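Local coordinates for protein 401aa long hypothetical glucose-1-phosphate thymidylyltransferase (Sulfolobus tokodaii, PDB 2GGO) that probably works as a bifunctional enzyme of UDP-N-acetylglucosamine and UDP-N-acetylgalactosamine synthesis, pairing a nucleotidyltransferase section with a hexapeptide-repeat section, at residues Gly233-Glu236 against Asp237-Ile241; Ala251-Lys254 against Ser255-Ile259. All blocks are in the same frame, centred on the assembly; numbering follows the deposited sequence.

Contact 1 (Gly233-Glu236 against Asp237-Ile241); sequences GNVE and DNVKI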
ATOM      1  N   GLY A 233       5.164 -26.575  -3.448  1.00 41.92           N
ATOM      2  CA  GLY A 233       6.047 -26.485  -4.606  1.00 42.68           C
ATOM      3  C   GLY A 233       7.044 -27.631  -4.621  1.00 43.26           C
ATOM      4  O   GLY A 233       6.831 -28.647  -3.950  1.00 43.75           O
ATOM      5  N   ASN A 234       8.132 -27.483  -5.377  1.00 43.22           N
ATOM      6  CA  ASN A 234       9.129 -28.518  -5.514  1.00 43.09           C
ATOM      7  C   ASN A 234      10.417 -27.999  -4.918  1.00 42.73           C
ATOM      8  O   ASN A 234      10.873 -26.939  -5.313  1.00 43.29           O
ATOM      9  CB  ASN A 234       9.313 -28.833  -6.998  1.00 44.00           C
ATOM     10  CG  ASN A 234      10.566 -29.635  -7.285  1.00 47.31           C
ATOM     11  OD1 ASN A 234      10.838 -30.651  -6.619  1.00 52.65           O
ATOM     12  ND2 ASN A 234      11.342 -29.195  -8.302  1.00 49.34           N
ATOM     13  N   VAL A 235      10.971 -28.713  -3.948  1.00 41.70           N
ATOM     14  CA  VAL A 235      12.222 -28.339  -3.297  1.00 40.79           C
ATOM     15  C   VAL A 235      13.219 -29.465  -3.462  1.00 41.30           C
ATOM     16  O   VAL A 235      12.946 -30.611  -3.069  1.00 41.59           O
ATOM     17  CB  VAL A 235      12.026 -28.063  -1.804  1.00 40.44           C
ATOM     18  CG1 VAL A 235      13.346 -27.724  -1.133  1.00 38.21           C
ATOM     19  CG2 VAL A 235      11.023 -26.957  -1.611  1.00 39.23           C
ATOM     20  N   GLU A 236      14.378 -29.146  -4.045  1.00 40.73           N
ATOM     21  CA  GLU A 236      15.354 -30.160  -4.392  1.00 40.49           C
ATOM     22  C   GLU A 236      16.114 -30.486  -3.151  1.00 40.28           C
ATOM     23  O   GLU A 236      15.880 -29.879  -2.102  1.00 40.10           O
ATOM     24  CB  GLU A 236      16.328 -29.640  -5.436  1.00 39.95           C
ATOM     25  CG  GLU A 236      15.716 -29.352  -6.784  1.00 40.64           C
ATOM     26  CD  GLU A 236      16.759 -28.982  -7.842  1.00 41.22           C
ATOM     27  OE1 GLU A 236      17.928 -28.660  -7.499  1.00 37.97           O
ATOM     28  OE2 GLU A 236      16.385 -29.010  -9.046  1.00 44.58           O
ATOM     29  N   ASP A 237      17.040 -31.434  -3.255  1.00 40.97           N
ATOM     30  CA  ASP A 237      17.880 -31.721  -2.115  1.00 41.25           C
ATOM     31  C   ASP A 237      18.922 -30.623  -1.888  1.00 40.40           C
ATOM     32  O   ASP A 237      19.248 -29.858  -2.790  1.00 39.62           O
ATOM     33  CB  ASP A 237      18.461 -33.147  -2.123  1.00 42.78           C
ATOM     34  CG  ASP A 237      19.292 -33.439  -3.332  1.00 47.23           C
ATOM     35  OD1 ASP A 237      19.643 -32.507  -4.081  1.00 54.72           O
ATOM     36  OD2 ASP A 237      19.615 -34.625  -3.545  1.00 53.50           O
ATOM     37  N   ASN A 238      19.397 -30.540  -0.653  1.00 38.24           N
ATOM     38  CA  ASN A 238      20.301 -29.494  -0.213  1.00 38.24           C
ATOM     39  C   ASN A 238      19.777 -28.089  -0.246  1.00 35.80           C
ATOM     40  O   ASN A 238      20.491 -27.179  -0.613  1.00 35.29           O
ATOM     41  CB  ASN A 238      21.628 -29.583  -0.947  1.00 39.11           C
ATOM     42  CG  ASN A 238      22.353 -30.805  -0.572  1.00 43.61           C
ATOM     43  OD1 ASN A 238      22.427 -31.774  -1.338  1.00 50.61           O
ATOM     44  ND2 ASN A 238      22.830 -30.825   0.658  1.00 46.40           N
ATOM     45  N   VAL A 239      18.526 -27.930   0.147  1.00 33.77           N
ATOM     46  CA  VAL A 239      17.990 -26.630   0.407  1.00 32.25           C
ATOM     47  C   VAL A 239      17.824 -26.580   1.919  1.00 32.62           C
ATOM     48  O   VAL A 239      17.314 -27.509   2.493  1.00 32.47           O
ATOM     49  CB  VAL A 239      16.692 -26.417  -0.370  1.00 31.90           C
ATOM     50  CG1 VAL A 239      16.141 -25.039  -0.101  1.00 29.47           C
ATOM     51  CG2 VAL A 239      16.940 -26.580  -1.851  1.00 28.40           C
ATOM     52  N   LYS A 240      18.336 -25.558   2.593  1.00 32.74           N
ATOM     53  CA  LYS A 240      18.119 -25.443   4.016  1.00 33.27           C
ATOM     54  C   LYS A 240      16.970 -24.492   4.265  1.00 33.93           C
ATOM     55  O   LYS A 240      16.972 -23.364   3.743  1.00 34.30           O
ATOM     56  CB  LYS A 240      19.357 -24.939   4.749  1.00 33.64           C
ATOM     57  CG  LYS A 240      19.214 -24.752   6.284  1.00 36.18           C
ATOM     58  CD  LYS A 240      19.262 -26.135   7.010  1.00 42.06           C
ATOM     59  CE  LYS A 240      20.147 -26.133   8.268  1.00 44.23           C
ATOM     60  NZ  LYS A 240      21.593 -26.232   7.903  1.00 45.97           N
ATOM     61  N   ILE A 241      15.996 -24.924   5.075  1.00 34.35           N
ATOM     62  CA  ILE A 241      14.930 -24.025   5.516  1.00 35.26           C
ATOM     63  C   ILE A 241      14.812 -23.867   7.033  1.00 35.94           C
ATOM     64  O   ILE A 241      14.721 -24.846   7.766  1.00 36.30           O
ATOM     65  CB  ILE A 241      13.588 -24.433   4.941  1.00 35.55           C
ATOM     66  CG1 ILE A 241      13.715 -24.659   3.436  1.00 35.31           C
ATOM     67  CG2 ILE A 241      12.563 -23.380   5.269  1.00 35.61           C
ATOM     68  CD1 ILE A 241      12.477 -25.218   2.773  1.00 34.61           C
TER

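Contact 2 (Ala251-Lys254 against Ser255-Ile259); sequences AEIK and SGTYI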
ATOM      1  N   ALA A 251       6.215 -23.445  -7.613  1.00 37.52           N
ATOM      2  CA  ALA A 251       7.508 -22.893  -7.230  1.00 36.19           C
ATOM      3  C   ALA A 251       8.566 -23.994  -7.121  1.00 36.13           C
ATOM      4  O   ALA A 251       8.290 -25.105  -6.630  1.00 35.98           O
ATOM      5  CB  ALA A 251       7.403 -22.046  -5.938  1.00 35.89           C
ATOM      6  N   GLU A 252       9.766 -23.685  -7.610  1.00 34.70           N
ATOM      7  CA  GLU A 252      10.854 -24.651  -7.699  1.00 34.83           C
ATOM      8  C   GLU A 252      12.020 -24.063  -6.962  1.00 32.85           C
ATOM      9  O   GLU A 252      12.407 -22.922  -7.249  1.00 32.20           O
ATOM     10  CB  GLU A 252      11.250 -24.860  -9.165  1.00 34.22           C
ATOM     11  CG  GLU A 252      12.029 -26.185  -9.411  1.00 39.53           C
ATOM     12  CD  GLU A 252      12.997 -26.150 -10.644  1.00 39.99           C
ATOM     13  OE1 GLU A 252      12.947 -25.168 -11.460  1.00 44.40           O
ATOM     14  OE2 GLU A 252      13.806 -27.129 -10.780  1.00 44.07           O
ATOM     15  N   ILE A 253      12.567 -24.823  -6.016  1.00 31.65           N
ATOM     16  CA  ILE A 253      13.724 -24.413  -5.218  1.00 30.59           C
ATOM     17  C   ILE A 253      14.903 -25.391  -5.346  1.00 30.60           C
ATOM     18  O   ILE A 253      14.815 -26.546  -4.977  1.00 30.13           O
ATOM     19  CB  ILE A 253      13.349 -24.250  -3.754  1.00 30.82           C
ATOM     20  CG1 ILE A 253      12.018 -23.453  -3.635  1.00 31.23           C
ATOM     21  CG2 ILE A 253      14.482 -23.654  -3.017  1.00 29.36           C
ATOM     22  CD1 ILE A 253      11.757 -22.825  -2.319  1.00 31.75           C
ATOM     23  N   LYS A 254      16.006 -24.885  -5.884  1.00 29.09           N
ATOM     24  CA  LYS A 254      17.145 -25.664  -6.297  1.00 28.31           C
ATOM     25  C   LYS A 254      18.187 -25.696  -5.229  1.00 28.02           C
ATOM     26  O   LYS A 254      18.250 -24.832  -4.343  1.00 27.45           O
ATOM     27  CB  LYS A 254      17.740 -25.070  -7.572  1.00 28.46           C
ATOM     28  CG  LYS A 254      16.712 -24.904  -8.675  1.00 26.80           C
ATOM     29  CD  LYS A 254      17.365 -24.586  -9.993  1.00 29.74           C
ATOM     30  CE  LYS A 254      16.347 -24.460 -11.187  1.00 28.99           C
ATOM     31  NZ  LYS A 254      16.955 -23.676 -12.324  1.00 30.61           N
ATOM     32  N   SER A 255      18.997 -26.733  -5.312  1.00 26.65           N
ATOM     33  CA  SER A 255      19.948 -27.075  -4.267  1.00 26.97           C
ATOM     34  C   SER A 255      20.897 -25.921  -3.955  1.00 26.68           C
ATOM     35  O   SER A 255      21.154 -25.063  -4.805  1.00 27.49           O
ATOM     36  CB  SER A 255      20.709 -28.336  -4.682  1.00 25.79           C
ATOM     37  OG  SER A 255      19.775 -29.325  -5.136  1.00 27.95           O
ATOM     38  N   GLY A 256      21.378 -25.874  -2.717  1.00 26.53           N
ATOM     39  CA  GLY A 256      22.304 -24.831  -2.325  1.00 26.74           C
ATOM     40  C   GLY A 256      21.568 -23.628  -1.798  1.00 26.13           C
ATOM     41  O   GLY A 256      22.159 -22.776  -1.133  1.00 27.59           O
ATOM     42  N   THR A 257      20.271 -23.566  -2.062  1.00 25.46           N
ATOM     43  CA  THR A 257      19.460 -22.479  -1.547  1.00 24.81           C
ATOM     44  C   THR A 257      19.306 -22.539  -0.036  1.00 24.74           C
ATOM     45  O   THR A 257      19.168 -23.611   0.518  1.00 25.30           O
ATOM     46  CB  THR A 257      18.115 -22.434  -2.206  1.00 25.33           C
ATOM     47  OG1 THR A 257      18.299 -22.246  -3.601  1.00 22.21           O
ATOM     48  CG2 THR A 257      17.289 -21.307  -1.656  1.00 23.56           C
ATOM     49  N   TYR A 258      19.355 -21.370   0.608  1.00 24.72           N
ATOM     50  CA  TYR A 258      19.309 -21.232   2.073  1.00 24.85           C
ATOM     51  C   TYR A 258      18.277 -20.178   2.436  1.00 25.95           C
ATOM     52  O   TYR A 258      18.360 -19.029   2.001  1.00 24.35           O
ATOM     53  CB  TYR A 258      20.653 -20.778   2.615  1.00 24.39           C
ATOM     54  CG  TYR A 258      20.913 -21.032   4.100  1.00 24.59           C
ATOM     55  CD1 TYR A 258      21.550 -22.201   4.527  1.00 25.96           C
ATOM     56  CD2 TYR A 258      20.574 -20.080   5.070  1.00 21.31           C
ATOM     57  CE1 TYR A 258      21.847 -22.420   5.867  1.00 23.45           C
ATOM     58  CE2 TYR A 258      20.878 -20.294   6.434  1.00 24.35           C
ATOM     59  CZ  TYR A 258      21.506 -21.467   6.806  1.00 23.90           C
ATOM     60  OH  TYR A 258      21.818 -21.704   8.111  1.00 26.28           O
ATOM     61  N   ILE A 259      17.276 -20.581   3.220  1.00 25.34           N
ATOM     62  CA  ILE A 259      16.109 -19.730   3.509  1.00 25.09           C
ATOM     63  C   ILE A 259      16.046 -19.538   5.018  1.00 26.23           C
ATOM     64  O   ILE A 259      16.031 -20.504   5.755  1.00 27.01           O
ATOM     65  CB  ILE A 259      14.809 -20.384   2.898  1.00 23.85           C
ATOM     66  CG1 ILE A 259      14.954 -20.544   1.376  1.00 23.96           C
ATOM     67  CG2 ILE A 259      13.554 -19.620   3.208  1.00 22.73           C
ATOM     68  CD1 ILE A 259      13.763 -21.303   0.723  1.00 22.51           C
TER

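Contact 1 (Gly233-Glu236 against Asp237-Ile241)
Val235 and Val239 meet across the bend in the chain, and theirs is the apolar contact of this corner. The CG1 methyl of Val235 does the touching: it lies 3.7 Å from Val239 CB and nearly as close to Val239 CG2, so it rests in the fork of the second valine's branches. The two side chains cross obliquely. Val235 has CG1 opposite the backbone N (chi1 178°), which swings this methyl round the corner towards Val239; CG2 sits on the other side, next to the backbone N.

The corner belongs to a left-handed parallel beta-helix, the fold of the hexapeptide-repeat transferases. Strand 234-235 runs along one flat wall, strand 240-242 starts the next, and the residues between them make the turn, with Val239 also touching Ile253 and Thr257 of the next coil.

The backbone contributes a carbonyl contact rather than a hydrogen bond. Glu236 O faces Val239 CG2 at 3.5 Å, while the amide Val239 N is 4.0 Å from Glu236 O, too far to close the turn. Asn238 takes a positive phi (63°) to bring the chain round.

The polar side chains look outward. Glu236 runs away from the corner with its chain extended beyond CG, and its OE1 and the carbonyl oxygen of Asp237 both lie within hydrogen-bonding reach of Ser255 OG, whose single proton may be shared between them or go to one or the other. The two acids, Glu236 and Asp237, are neighbours of like charge, with Glu236 OE1 and Asp237 OD1 5.4 Å apart; any repulsion between them is likely to be modest at this distance.

Contact 2 (Ala251-Lys254 against Ser255-Ile259)
Ile253 touches the far side of the turn with two of its branches. Its CG2, opposite the backbone N, lies 3.9 Å from Thr257 CG2, the two side chains crossing at about a right angle, while the other branch ends in CD1 and meets Ile259 CD1 tip to tip, also at 3.9 Å. Lys254 follows, and its carbonyl oxygen takes two donors from one residue. Thr257 N closes a type II beta turn to Lys254 O at 3.3 Å, in the carbonyl plane on a lone pair, and Thr257 OG1 gives a shorter bond of 2.7 Å to Lys254 O, tilted 22° from that plane. Gly256 takes the positive phi of the turn, where a CB would be jammed against the preceding carbonyl oxygen. A valine in place of Thr257 would remove the hydroxyl and is likely to leave the Lys254 carbonyl with the turn amide as its one remaining partner from this turn. In the left-handed beta-helix this corner joins strand 252-253 to strand 258-260; inside the coil, Ile253 and Ile259 both pack on Ile265 of strand 263-265, and they also touch Ile247 and Val245, respectively, of strand 245-247.

Contact 1 comes first along the chain, and the equivalent corner, contact 2, follows eighteen residues later, one coil further along the left-handed beta-helix, though only there do hydrogen bonds close the turn; their centres are about 5 Å apart. The corners stack: strands 234-235 and 252-253 are neighbours in one parallel sheet, strands 240-242 and 258-260 in another. Probable backbone hydrogen bonds tie the coils together, for example Asn238 O to Gly256 N at 2.6 Å. With 234-235 and 240-242 outermost in their sheets within this chain, contact 1 is the end corner of the stack. Both belong to successive coils of the C-terminal hexapeptide-repeat section, away from the substrate-binding sites of the nucleotidyltransferase.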